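Local coordinates for protein putative thioesterase (Escherichia coli, PDB 5UGZ) that acts as a type II thioesterase that releases intermediates from the NRPS/PKS assembly line of the colibactin biosynthetic pathway, at residues 137-142 against 149-154; 143-148 against 160-165; 106-111 against 192-197; 102-107 against 122-127. All coordinates share one frame; numbering follows the deposited sequence.

From the N terminus, the first segments met are 102-107 and 106-111, overlapping pieces of helix 99-113. Contact 4 closes first, bringing strand 121-125 back against the helix across a beta-alpha-beta unit. Contact 3 starts from the same helix but closes only at 192-197, after some 80 residues, and the excursion it spans contains both remaining contacts. These follow contact 4 in series and cross each other, since their segments alternate along the chain, both using helix 144-154: contact 1 ties the preceding loop to it, contact 2 the following loop. Contacts 3 and 4 lie in the alpha/beta core, contacts 1 and 2 among the helices that follow strand 121-125.

Contact 1: residues 137-142 against 149-154; sequences VILHTL and EEIVKL
Leu-139 reaches from a loop to the helix face formed by Glu-150, Ile-151 and Leu-154, and every close approach runs through its one branched side chain. Both methyls border the stem of Glu-150, while CD1 alone goes on to Ile-151 and Leu-154. CD2 of Leu-139 rests on CG of Glu-150 at 3.6 Å, the two side chains crossing at about a right angle, so that the acidic residue offers its aliphatic stem to the leucine. The other methyl, CD1 of Leu-139, meets CD1 of Leu-154 tip to tip at 3.7 Å. It also lies 4.1 Å from CG2 of Ile-151. The touching residues of the helix are thus one turn apart or adjacent, and Leu-139 fits between them.

In the next shell, the torsions set the parts in place. With CG of Glu-150 anti to the backbone N (chi1 -177°) and the chain bent at chi2, the stem faces the loop while the carboxylate turns off it; Lys-153 NZ lies at a long 3.9 Å from OE1 of Glu-150. On the loop side, Leu-139 begins a type I beta turn ending at Leu-142, whose N donates to O of Leu-139 over 2.9 Å. Both oxygens of the Glu-183 carboxylate grip this loop, one at the N of Leu-139 and one at that of His-140.

No hydrogen bond joins the two segments, so the match is one of apolar shape. The helices here probably correspond to the lid of related type II thioesterases. The loop leads from strand 121-125 into helix 144-154, and helix 165-183 lies against both: Lys-176 binds O of Leu-142, while Ile-175 and Tyr-179 pack on Ile-151.

Contact 2: residues 143-148 against 160-165; sequences PDQAFM and DVFRNK
Phe-162 and Met-148 are the pair on which this contact turns, and their apolar meeting comes first. CB of Met-148 lies 3.9 Å from CZ at the far end of the Phe-162 ring. Farther along the methionine side chain the methyl takes over: CE of Met-148 touches CG1 of Val-161 at 4.1 Å, the two side chains crossing at about a right angle. Bends at both chi2 (-59°) and chi3 (-61°) fold the thioether back, which brings CE to the valine instead of running it out straight.

The second kind of interaction is that of a ring rim with oxygens. The backbone O of Met-148 stands near the ring plane, 3.6 Å from CE1 of Phe-162. OE1 of Gln-145 sits near the ring plane on the other side of CZ, 4.2 Å from CE2 of Phe-162, its amide plane tilted only 14° from that of the ring. Such placements put carbonyl oxygens against the slightly positive C-H edge, probably a mild attraction. Replacing Phe-162 by an alanine is likely to open a gap beside CB of Met-148 and take cover from Glu-149 and Val-152.

Those two residues of helix 144-154 also pack on Phe-162, while Met-148 and Val-161 share Met-168 of helix 165-183 as a neighbour. The loop 160-165 therefore closes the corner between these two helices, and its Asn-164 serves as the N-cap of the second through a weak bond from OD1 to N of Glu-166.

Contact 3: residues 106-111 against 192-197; sequences ELVHYI and RTLTCP
His-109 on helix 99-113 and Arg-192 in an extended loop form the closest backbone approach, their CA atoms 8.2 Å apart, within what is recognisably an alpha/beta-hydrolase fold. The helix belongs to the parallel core sheet's crossover from strand 91-97, and the loop leads into strand 198-203. Side chains therefore span the gap. NH1 of Arg-192 donates to ND1 of His-109 over 3.3 Å at 155°, close to the planes of both groups although these are turned 35° apart. Use of ND1 as acceptor suggests that the ring proton is on NE2. The other terminal nitrogen of the arginine, NH2, forms a salt bridge with Asp-113, one turn further along the same helix. Nearer the arginine backbone, CG of Arg-192 meets the ring rim in plane, 3.6 Å from ND1 of His-109. A phenylalanine in place of His-109 would probably rob NH1 of this acceptor and leave the guanidinium more dependent on Asp-113. Phe-105 meets the ring edge-to-face. Leu-194 completes the contact, reaching CG2 of Val-108 with its CD2, tip to tip, at 4.2 Å. That same CD2 of Leu-194 lies over one face of the His-109 imidazole, 3.8 Å from CE1, as a CH-pi contact.

Contact 4: residues 102-107 against 122-127; sequences IMAFEL and LFFSGC
Phe-124 wedges its ring against helix 99-113 where the chain passes Ala-104 and Phe-105, and here the packing is closest. CE1 of Phe-124 is the touching atom: it stands 3.6 Å from the backbone N of Phe-105, which lies at the rim of the phenyl ring, and 3.9 Å from CB of Phe-105. CB of Ala-104 meets that same CE1 of Phe-124 at 4.0 Å; its small size probably lets the ring come so near the helix. Trp-217 stacks on the Phe-124 ring. At the other end Cys-127 has SG anti to its own N (chi1 -168°), which carries the sulfur to the helix, 3.6 Å from N of Ile-102 and 4.0 Å from CG1 of Ile-102.

Toward the start of the strand the fit is slacker. Leu-122 makes no close contact with 102-107, but packs on Val-108 farther along the helix, Ile-94 and Leu-194. Glu-106, partly exposed, faces Lys-190 and Tyr-185 instead.

The unit is the beta-alpha-beta crossover of strand 91-97, helix 99-113 and strand 121-125, with Ser-98 of a probable nucleophile elbow just before the helix. No hydrogen bond crosses between 102-107 and 122-127, so these segments meet through apolar and sulfur contacts, consistent with a buried core interface.

Contact 1: residues 137-142 against 149-154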
loop_
_atom_site.group_PDB
_atom_site.type_symbol
_atom_site.label_atom_id
_atom_site.label_comp_id
_atom_site.label_asym_id
_atom_site.label_seq_id
_atom_site.Cartn_x
_atom_site.Cartn_y
_atom_site.Cartn_z
ATOM N N VAL A 137 4.162 -5.350 18.401
ATOM C CA VAL A 137 3.877 -4.420 19.481
ATOM C C VAL A 137 2.616 -3.655 19.120
ATOM O O VAL A 137 2.313 -3.439 17.945
ATOM C CB VAL A 137 5.064 -3.465 19.726
ATOM C CG1 VAL A 137 6.223 -4.227 20.355
ATOM C CG2 VAL A 137 5.499 -2.816 18.415
ATOM N N ILE A 138 1.866 -3.262 20.140
ATOM C CA ILE A 138 0.738 -2.353 19.984
ATOM C C ILE A 138 1.253 -0.965 20.354
ATOM O O ILE A 138 1.379 -0.621 21.538
ATOM C CB ILE A 138 -0.460 -2.778 20.837
ATOM C CG1 ILE A 138 -1.561 -1.713 20.780
ATOM C CG2 ILE A 138 -0.023 -3.040 22.278
ATOM C CD1 ILE A 138 -2.916 -2.187 21.286
ATOM N N LEU A 139 1.579 -0.171 19.332
ATOM C CA LEU A 139 2.094 1.178 19.533
ATOM C C LEU A 139 0.998 2.231 19.581
ATOM O O LEU A 139 1.173 3.282 20.211
ATOM C CB LEU A 139 3.062 1.539 18.407
ATOM C CG LEU A 139 4.295 0.671 18.208
ATOM C CD1 LEU A 139 5.061 1.157 16.988
ATOM C CD2 LEU A 139 5.161 0.715 19.455
ATOM N N HIS A 140 -0.120 1.986 18.909
ATOM C CA HIS A 140 -1.098 3.042 18.744
ATOM C C HIS A 140 -1.697 3.502 20.068
ATOM O O HIS A 140 -2.271 4.595 20.110
ATOM C CB HIS A 140 -2.191 2.586 17.760
ATOM C CG HIS A 140 -3.114 1.529 18.294
ATOM N ND1 HIS A 140 -2.951 0.188 18.022
ATOM C CD2 HIS A 140 -4.227 1.623 19.060
ATOM C CE1 HIS A 140 -3.910 -0.500 18.617
ATOM N NE2 HIS A 140 -4.701 0.349 19.249
ATOM N N THR A 141 -1.558 2.727 21.145
ATOM C CA THR A 141 -2.068 3.126 22.457
ATOM C C THR A 141 -1.044 3.869 23.304
ATOM O O THR A 141 -1.343 4.206 24.454
ATOM C CB THR A 141 -2.591 1.913 23.247
ATOM O OG1 THR A 141 -1.748 0.766 23.038
ATOM C CG2 THR A 141 -4.021 1.595 22.849
ATOM N N LEU A 142 0.144 4.128 22.775
ATOM C CA LEU A 142 1.115 4.957 23.462
ATOM C C LEU A 142 0.712 6.428 23.393
ATOM O O LEU A 142 0.158 6.882 22.385
ATOM C CB LEU A 142 2.496 4.800 22.838
ATOM C CG LEU A 142 3.299 3.541 23.141
ATOM C CD1 LEU A 142 4.404 3.394 22.116
ATOM C CD2 LEU A 142 3.871 3.611 24.540
ATOM N N GLU A 149 8.155 9.026 18.919
ATOM C CA GLU A 149 9.548 8.666 19.152
ATOM C C GLU A 149 9.796 7.219 18.755
ATOM O O GLU A 149 10.830 6.896 18.161
ATOM C CB GLU A 149 9.927 8.920 20.615
ATOM C CG GLU A 149 9.840 10.396 21.041
ATOM C CD GLU A 149 10.324 10.653 22.473
ATOM O OE1 GLU A 149 11.530 10.471 22.740
ATOM O OE2 GLU A 149 9.501 11.042 23.336
ATOM N N GLU A 150 8.837 6.338 19.030
ATOM C CA GLU A 150 9.032 4.935 18.682
ATOM C C GLU A 150 9.035 4.723 17.174
ATOM O O GLU A 150 9.789 3.886 16.666
ATOM C CB GLU A 150 7.960 4.069 19.327
ATOM C CG GLU A 150 8.173 2.598 19.061
ATOM C CD GLU A 150 9.469 2.066 19.667
ATOM O OE1 GLU A 150 9.963 2.640 20.664
ATOM O OE2 GLU A 150 9.995 1.064 19.151
ATOM N N ILE A 151 8.182 5.436 16.435
ATOM C CA ILE A 151 8.123 5.144 15.008
ATOM C C ILE A 151 9.266 5.833 14.275
ATOM O O ILE A 151 9.722 5.340 13.239
ATOM C CB ILE A 151 6.750 5.496 14.398
ATOM C CG1 ILE A 151 6.485 7.000 14.410
ATOM C CG2 ILE A 151 5.628 4.709 15.092
ATOM C CD1 ILE A 151 5.307 7.389 13.528
ATOM N N VAL A 152 9.757 6.958 14.795
ATOM C CA VAL A 152 11.024 7.501 14.309
ATOM C C VAL A 152 12.149 6.504 14.570
ATOM O O VAL A 152 13.023 6.294 13.722
ATOM C CB VAL A 152 11.308 8.876 14.950
ATOM C CG1 VAL A 152 12.789 9.111 15.102
ATOM C CG2 VAL A 152 10.701 9.995 14.114
ATOM N N LYS A 153 12.121 5.843 15.728
ATOM C CA LYS A 153 13.147 4.850 16.024
ATOM C C LYS A 153 13.070 3.662 15.071
ATOM O O LYS A 153 14.105 3.104 14.688
ATOM C CB LYS A 153 13.020 4.379 17.469
ATOM C CG LYS A 153 14.035 3.345 17.854
ATOM C CD LYS A 153 13.891 2.988 19.309
ATOM C CE LYS A 153 13.375 4.185 20.073
ATOM N NZ LYS A 153 13.491 3.983 21.547
ATOM N N LEU A 154 11.859 3.264 14.669
ATOM C CA LEU A 154 11.674 2.089 13.824
ATOM C C LEU A 154 11.841 2.374 12.338
ATOM O O LEU A 154 11.800 1.431 11.541
ATOM C CB LEU A 154 10.284 1.495 14.040
ATOM C CG LEU A 154 9.947 0.802 15.357
ATOM C CD1 LEU A 154 8.456 0.707 15.476
ATOM C CD2 LEU A 154 10.551 -0.589 15.404
#

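Contact 2: residues 143-148 against 160-165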
loop_
_atom_site.group_PDB
_atom_site.type_symbol
_atom_site.label_atom_id
_atom_site.label_comp_id
_atom_site.label_asym_id
_atom_site.label_seq_id
_atom_site.Cartn_x
_atom_site.Cartn_y
_atom_site.Cartn_z
ATOM N N PRO A 143 0.982 7.195 24.456
ATOM C CA PRO A 143 0.862 8.655 24.367
ATOM C C PRO A 143 1.508 9.158 23.085
ATOM O O PRO A 143 2.474 8.574 22.587
ATOM C CB PRO A 143 1.615 9.143 25.605
ATOM C CG PRO A 143 1.507 8.013 26.567
ATOM C CD PRO A 143 1.437 6.750 25.786
ATOM N N ASP A 144 0.965 10.255 22.547
ATOM C CA ASP A 144 1.413 10.726 21.241
ATOM C C ASP A 144 2.921 10.928 21.214
ATOM O O ASP A 144 3.593 10.520 20.261
ATOM C CB ASP A 144 0.688 12.019 20.861
ATOM C CG ASP A 144 -0.791 11.800 20.545
ATOM O OD1 ASP A 144 -1.222 10.642 20.370
ATOM O OD2 ASP A 144 -1.529 12.800 20.473
ATOM N N GLN A 145 3.476 11.532 22.261
ATOM C CA GLN A 145 4.906 11.812 22.274
ATOM C C GLN A 145 5.726 10.530 22.207
ATOM O O GLN A 145 6.709 10.444 21.460
ATOM C CB GLN A 145 5.267 12.601 23.525
ATOM C CG GLN A 145 6.752 12.834 23.659
ATOM C CD GLN A 145 7.139 14.218 23.233
ATOM O OE1 GLN A 145 7.432 14.462 22.055
ATOM N NE2 GLN A 145 7.123 15.153 24.185
ATOM N N ALA A 146 5.340 9.522 22.995
ATOM C CA ALA A 146 6.063 8.253 22.998
ATOM C C ALA A 146 5.868 7.476 21.695
ATOM O O ALA A 146 6.794 6.801 21.230
ATOM C CB ALA A 146 5.615 7.417 24.195
ATOM N N PHE A 147 4.672 7.549 21.104
ATOM C CA PHE A 147 4.419 6.897 19.822
ATOM C C PHE A 147 5.364 7.424 18.746
ATOM O O PHE A 147 6.085 6.655 18.101
ATOM C CB PHE A 147 2.953 7.109 19.422
ATOM C CG PHE A 147 2.601 6.573 18.060
ATOM C CD1 PHE A 147 2.334 5.221 17.875
ATOM C CD2 PHE A 147 2.514 7.422 16.967
ATOM C CE1 PHE A 147 2.010 4.719 16.613
ATOM C CE2 PHE A 147 2.191 6.927 15.703
ATOM C CZ PHE A 147 1.935 5.575 15.530
ATOM N N MET A 148 5.399 8.745 18.559
ATOM C CA MET A 148 6.195 9.315 17.478
ATOM C C MET A 148 7.681 9.057 17.670
ATOM O O MET A 148 8.408 8.896 16.683
ATOM C CB MET A 148 5.927 10.810 17.358
ATOM C CG MET A 148 4.491 11.139 16.972
ATOM S SD MET A 148 4.029 10.412 15.388
ATOM C CE MET A 148 5.211 11.212 14.306
ATOM N N ASP A 160 13.318 13.512 10.053
ATOM C CA ASP A 160 13.192 14.959 9.968
ATOM C C ASP A 160 11.783 15.434 10.292
ATOM O O ASP A 160 11.418 16.561 9.935
ATOM C CB ASP A 160 13.617 15.445 8.577
ATOM C CG ASP A 160 12.631 15.050 7.482
ATOM O OD1 ASP A 160 11.647 15.797 7.269
ATOM O OD2 ASP A 160 12.847 14.002 6.830
ATOM N N VAL A 161 10.986 14.591 10.955
ATOM C CA VAL A 161 9.622 14.968 11.307
ATOM C C VAL A 161 9.586 15.755 12.618
ATOM O O VAL A 161 8.699 16.597 12.819
ATOM C CB VAL A 161 8.728 13.720 11.385
ATOM C CG1 VAL A 161 7.652 13.926 12.447
ATOM C CG2 VAL A 161 8.096 13.420 10.025
ATOM N N PHE A 162 10.534 15.493 13.522
ATOM C CA PHE A 162 10.638 16.227 14.778
ATOM C C PHE A 162 11.243 17.610 14.607
ATOM O O PHE A 162 11.237 18.387 15.568
ATOM C CB PHE A 162 11.490 15.453 15.783
ATOM C CG PHE A 162 10.729 14.441 16.590
ATOM C CD1 PHE A 162 10.363 13.229 16.042
ATOM C CD2 PHE A 162 10.408 14.692 17.907
ATOM C CE1 PHE A 162 9.675 12.296 16.794
ATOM C CE2 PHE A 162 9.730 13.761 18.662
ATOM C CZ PHE A 162 9.360 12.564 18.106
ATOM N N ARG A 163 11.790 17.927 13.432
ATOM C CA ARG A 163 12.331 19.264 13.202
ATOM C C ARG A 163 11.243 20.324 13.318
ATOM O O ARG A 163 11.376 21.297 14.070
ATOM C CB ARG A 163 12.988 19.329 11.830
ATOM C CG ARG A 163 13.491 17.990 11.359
ATOM C CD ARG A 163 14.549 17.448 12.277
ATOM N NE ARG A 163 15.498 16.648 11.523
ATOM C CZ ARG A 163 16.425 17.171 10.727
ATOM N NH1 ARG A 163 16.508 18.494 10.598
ATOM N NH2 ARG A 163 17.264 16.375 10.065
ATOM N N ASN A 164 10.159 20.157 12.576
ATOM C CA ASN A 164 9.039 21.082 12.632
ATOM C C ASN A 164 8.007 20.510 13.602
ATOM O O ASN A 164 7.344 19.508 13.307
ATOM C CB ASN A 164 8.458 21.316 11.238
ATOM C CG ASN A 164 7.497 22.476 11.204
ATOM O OD1 ASN A 164 7.258 23.125 12.229
ATOM N ND2 ASN A 164 6.939 22.755 10.026
ATOM N N LYS A 165 7.908 21.128 14.781
ATOM C CA LYS A 165 6.920 20.718 15.767
ATOM C C LYS A 165 5.525 21.208 15.405
ATOM O O LYS A 165 4.536 20.654 15.901
ATOM C CB LYS A 165 7.323 21.221 17.154
ATOM C CG LYS A 165 8.799 20.987 17.486
ATOM C CD LYS A 165 9.111 21.362 18.934
ATOM C CE LYS A 165 10.615 21.503 19.199
ATOM N NZ LYS A 165 10.869 21.854 20.637
#

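Contact 3: residues 106-111 against 192-197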
loop_
_atom_site.group_PDB
_atom_site.type_symbol
_atom_site.label_atom_id
_atom_site.label_comp_id
_atom_site.label_asym_id
_atom_site.label_seq_id
_atom_site.Cartn_x
_atom_site.Cartn_y
_atom_site.Cartn_z
ATOM N N GLU A 106 -7.051 -6.369 0.802
ATOM C CA GLU A 106 -8.441 -6.452 1.239
ATOM C C GLU A 106 -9.382 -5.808 0.225
ATOM O O GLU A 106 -10.502 -6.283 0.018
ATOM C CB GLU A 106 -8.570 -5.794 2.618
ATOM C CG GLU A 106 -7.863 -6.561 3.756
ATOM C CD GLU A 106 -8.512 -7.919 4.040
ATOM O OE1 GLU A 106 -9.720 -8.032 3.817
ATOM O OE2 GLU A 106 -7.833 -8.872 4.475
ATOM N N LEU A 107 -8.928 -4.730 -0.417
ATOM C CA LEU A 107 -9.713 -4.012 -1.418
ATOM C C LEU A 107 -9.952 -4.836 -2.682
ATOM O O LEU A 107 -11.038 -4.767 -3.267
ATOM C CB LEU A 107 -9.004 -2.707 -1.779
ATOM C CG LEU A 107 -9.658 -1.901 -2.897
ATOM C CD1 LEU A 107 -11.100 -1.555 -2.524
ATOM C CD2 LEU A 107 -8.841 -0.655 -3.184
ATOM N N VAL A 108 -8.946 -5.583 -3.155
ATOM C CA VAL A 108 -9.152 -6.379 -4.364
ATOM C C VAL A 108 -10.222 -7.431 -4.119
ATOM O O VAL A 108 -11.128 -7.617 -4.938
ATOM C CB VAL A 108 -7.831 -7.008 -4.877
ATOM C CG1 VAL A 108 -7.220 -7.988 -3.888
ATOM C CG2 VAL A 108 -8.073 -7.716 -6.214
ATOM N N HIS A 109 -10.152 -8.126 -2.990
ATOM C CA HIS A 109 -11.189 -9.110 -2.703
ATOM C C HIS A 109 -12.553 -8.456 -2.534
ATOM O O HIS A 109 -13.564 -9.046 -2.914
ATOM C CB HIS A 109 -10.805 -9.927 -1.474
ATOM C CG HIS A 109 -9.717 -10.927 -1.737
ATOM N ND1 HIS A 109 -9.958 -12.150 -2.324
ATOM C CD2 HIS A 109 -8.384 -10.886 -1.496
ATOM C CE1 HIS A 109 -8.824 -12.820 -2.429
ATOM N NE2 HIS A 109 -7.854 -12.076 -1.930
ATOM N N TYR A 110 -12.600 -7.227 -2.001
ATOM C CA TYR A 110 -13.859 -6.498 -1.860
ATOM C C TYR A 110 -14.398 -6.077 -3.223
ATOM O O TYR A 110 -15.612 -6.082 -3.448
ATOM C CB TYR A 110 -13.625 -5.285 -0.945
ATOM C CG TYR A 110 -14.811 -4.397 -0.583
ATOM C CD1 TYR A 110 -15.549 -4.615 0.585
ATOM C CD2 TYR A 110 -15.147 -3.302 -1.372
ATOM C CE1 TYR A 110 -16.604 -3.785 0.942
ATOM C CE2 TYR A 110 -16.201 -2.476 -1.025
ATOM C CZ TYR A 110 -16.930 -2.734 0.128
ATOM O OH TYR A 110 -17.975 -1.911 0.463
ATOM N N ILE A 111 -13.507 -5.698 -4.139
ATOM C CA ILE A 111 -13.901 -5.434 -5.520
ATOM C C ILE A 111 -14.482 -6.698 -6.142
ATOM O O ILE A 111 -15.569 -6.684 -6.730
ATOM C CB ILE A 111 -12.690 -4.902 -6.318
ATOM C CG1 ILE A 111 -12.341 -3.468 -5.890
ATOM C CG2 ILE A 111 -12.897 -5.019 -7.837
ATOM C CD1 ILE A 111 -10.938 -3.012 -6.278
ATOM N N ARG A 192 -11.739 -17.111 -2.348
ATOM C CA ARG A 192 -11.234 -17.225 -3.706
ATOM C C ARG A 192 -9.745 -16.994 -3.675
ATOM O O ARG A 192 -9.249 -16.238 -2.839
ATOM C CB ARG A 192 -11.881 -16.192 -4.620
ATOM C CG ARG A 192 -11.384 -14.826 -4.252
ATOM C CD ARG A 192 -11.893 -13.799 -5.164
ATOM N NE ARG A 192 -13.324 -13.605 -5.015
ATOM C CZ ARG A 192 -13.882 -12.934 -4.016
ATOM N NH1 ARG A 192 -13.138 -12.424 -3.038
ATOM N NH2 ARG A 192 -15.190 -12.784 -3.990
ATOM N N THR A 193 -9.041 -17.650 -4.590
ATOM C CA THR A 193 -7.623 -17.406 -4.834
ATOM C C THR A 193 -7.500 -16.444 -6.003
ATOM O O THR A 193 -8.107 -16.665 -7.059
ATOM C CB THR A 193 -6.863 -18.697 -5.159
ATOM O OG1 THR A 193 -6.974 -19.611 -4.070
ATOM C CG2 THR A 193 -5.400 -18.402 -5.355
ATOM N N LEU A 194 -6.724 -15.378 -5.810
ATOM C CA LEU A 194 -6.417 -14.482 -6.915
ATOM C C LEU A 194 -5.804 -15.279 -8.061
ATOM O O LEU A 194 -5.154 -16.309 -7.855
ATOM C CB LEU A 194 -5.475 -13.367 -6.442
ATOM C CG LEU A 194 -6.081 -12.508 -5.314
ATOM C CD1 LEU A 194 -5.099 -11.508 -4.756
ATOM C CD2 LEU A 194 -7.315 -11.801 -5.794
ATOM N N THR A 195 -6.049 -14.816 -9.284
ATOM C CA THR A 195 -5.512 -15.442 -10.485
ATOM C C THR A 195 -4.678 -14.462 -11.311
ATOM O O THR A 195 -4.669 -14.526 -12.539
ATOM C CB THR A 195 -6.630 -16.014 -11.350
ATOM O OG1 THR A 195 -7.409 -14.939 -11.878
ATOM C CG2 THR A 195 -7.522 -16.898 -10.556
ATOM N N CYS A 196 -3.995 -13.537 -10.660
ATOM C CA CYS A 196 -3.104 -12.613 -11.336
ATOM C C CYS A 196 -1.734 -12.690 -10.683
ATOM O O CYS A 196 -1.595 -13.217 -9.576
ATOM C CB CYS A 196 -3.642 -11.180 -11.277
ATOM S SG CYS A 196 -3.801 -10.538 -9.612
ATOM N N PRO A 197 -0.696 -12.198 -11.355
ATOM C CA PRO A 197 0.636 -12.204 -10.745
ATOM C C PRO A 197 0.722 -11.212 -9.591
ATOM O O PRO A 197 0.095 -10.152 -9.602
ATOM C CB PRO A 197 1.563 -11.802 -11.900
ATOM C CG PRO A 197 0.721 -11.848 -13.130
ATOM C CD PRO A 197 -0.681 -11.647 -12.717
#

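Contact 4: residues 102-107 against 122-127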
loop_
_atom_site.group_PDB
_atom_site.type_symbol
_atom_site.label_atom_id
_atom_site.label_comp_id
_atom_site.label_asym_id
_atom_site.label_seq_id
_atom_site.Cartn_x
_atom_site.Cartn_y
_atom_site.Cartn_z
ATOM N N ILE A 102 -1.738 -3.972 2.688
ATOM C CA ILE A 102 -2.818 -4.715 3.345
ATOM C C ILE A 102 -4.167 -4.235 2.841
ATOM O O ILE A 102 -5.077 -5.029 2.588
ATOM C CB ILE A 102 -2.728 -4.563 4.878
ATOM C CG1 ILE A 102 -1.508 -5.293 5.451
ATOM C CG2 ILE A 102 -3.996 -5.064 5.533
ATOM C CD1 ILE A 102 -1.524 -6.808 5.272
ATOM N N MET A 103 -4.319 -2.922 2.698
ATOM C CA MET A 103 -5.551 -2.366 2.161
ATOM C C MET A 103 -5.744 -2.753 0.703
ATOM O O MET A 103 -6.862 -3.055 0.291
ATOM C CB MET A 103 -5.561 -0.844 2.340
ATOM C CG MET A 103 -5.637 -0.429 3.802
ATOM S SD MET A 103 -6.116 1.285 4.148
ATOM C CE MET A 103 -7.730 1.347 3.398
ATOM N N ALA A 104 -4.669 -2.762 -0.089
ATOM C CA ALA A 104 -4.771 -3.247 -1.461
ATOM C C ALA A 104 -5.242 -4.696 -1.503
ATOM O O ALA A 104 -6.082 -5.059 -2.336
ATOM C CB ALA A 104 -3.434 -3.099 -2.179
ATOM N N PHE A 105 -4.712 -5.539 -0.616
ATOM C CA PHE A 105 -5.132 -6.933 -0.580
ATOM C C PHE A 105 -6.611 -7.057 -0.249
ATOM O O PHE A 105 -7.347 -7.795 -0.909
ATOM C CB PHE A 105 -4.308 -7.709 0.444
ATOM C CG PHE A 105 -4.779 -9.126 0.630
ATOM C CD1 PHE A 105 -4.423 -10.115 -0.272
ATOM C CD2 PHE A 105 -5.589 -9.463 1.704
ATOM C CE1 PHE A 105 -4.871 -11.425 -0.099
ATOM C CE2 PHE A 105 -6.035 -10.750 1.887
ATOM C CZ PHE A 105 -5.676 -11.740 0.983
ATOM N N GLU A 106 -7.051 -6.369 0.802
ATOM C CA GLU A 106 -8.441 -6.452 1.239
ATOM C C GLU A 106 -9.382 -5.808 0.225
ATOM O O GLU A 106 -10.502 -6.283 0.018
ATOM C CB GLU A 106 -8.570 -5.794 2.618
ATOM C CG GLU A 106 -7.863 -6.561 3.756
ATOM C CD GLU A 106 -8.512 -7.919 4.040
ATOM O OE1 GLU A 106 -9.720 -8.032 3.817
ATOM O OE2 GLU A 106 -7.833 -8.872 4.475
ATOM N N LEU A 107 -8.928 -4.730 -0.417
ATOM C CA LEU A 107 -9.713 -4.012 -1.418
ATOM C C LEU A 107 -9.952 -4.836 -2.682
ATOM O O LEU A 107 -11.038 -4.767 -3.267
ATOM C CB LEU A 107 -9.004 -2.707 -1.779
ATOM C CG LEU A 107 -9.658 -1.901 -2.897
ATOM C CD1 LEU A 107 -11.100 -1.555 -2.524
ATOM C CD2 LEU A 107 -8.841 -0.655 -3.184
ATOM N N LEU A 122 -0.954 -7.230 -9.174
ATOM C CA LEU A 122 -1.014 -6.614 -7.861
ATOM C C LEU A 122 0.404 -6.458 -7.364
ATOM O O LEU A 122 1.220 -7.364 -7.539
ATOM C CB LEU A 122 -1.821 -7.457 -6.848
ATOM C CG LEU A 122 -3.334 -7.587 -7.069
ATOM C CD1 LEU A 122 -3.863 -8.725 -6.230
ATOM C CD2 LEU A 122 -4.069 -6.304 -6.727
ATOM N N PHE A 123 0.683 -5.316 -6.736
ATOM C CA PHE A 123 2.001 -4.979 -6.210
ATOM C C PHE A 123 1.852 -4.706 -4.724
ATOM O O PHE A 123 1.083 -3.828 -4.331
ATOM C CB PHE A 123 2.591 -3.756 -6.927
ATOM C CG PHE A 123 2.625 -3.886 -8.420
ATOM C CD1 PHE A 123 3.731 -4.430 -9.054
ATOM C CD2 PHE A 123 1.543 -3.484 -9.192
ATOM C CE1 PHE A 123 3.772 -4.556 -10.433
ATOM C CE2 PHE A 123 1.568 -3.617 -10.571
ATOM C CZ PHE A 123 2.691 -4.160 -11.193
ATOM N N PHE A 124 2.563 -5.465 -3.899
ATOM C CA PHE A 124 2.570 -5.252 -2.457
ATOM C C PHE A 124 3.985 -4.859 -2.080
ATOM O O PHE A 124 4.897 -5.694 -2.097
ATOM C CB PHE A 124 2.105 -6.486 -1.686
ATOM C CG PHE A 124 0.743 -6.979 -2.098
ATOM C CD1 PHE A 124 -0.393 -6.234 -1.816
ATOM C CD2 PHE A 124 0.593 -8.175 -2.784
ATOM C CE1 PHE A 124 -1.648 -6.677 -2.204
ATOM C CE2 PHE A 124 -0.663 -8.611 -3.169
ATOM C CZ PHE A 124 -1.780 -7.857 -2.876
ATOM N N SER A 125 4.158 -3.587 -1.752
ATOM C CA SER A 125 5.454 -3.012 -1.457
ATOM C C SER A 125 5.608 -2.835 0.054
ATOM O O SER A 125 4.678 -2.396 0.741
ATOM C CB SER A 125 5.589 -1.683 -2.199
ATOM O OG SER A 125 6.876 -1.139 -2.088
ATOM N N GLY A 126 6.781 -3.201 0.566
ATOM C CA GLY A 126 7.065 -3.029 1.987
ATOM C C GLY A 126 5.994 -3.610 2.883
ATOM O O GLY A 126 5.600 -2.989 3.878
ATOM N N CYS A 127 5.506 -4.794 2.541
ATOM C CA CYS A 127 4.274 -5.321 3.117
ATOM C C CYS A 127 4.479 -6.791 3.438
ATOM O O CYS A 127 4.671 -7.596 2.529
ATOM C CB CYS A 127 3.108 -5.135 2.144
ATOM S SG CYS A 127 1.512 -5.425 2.888
#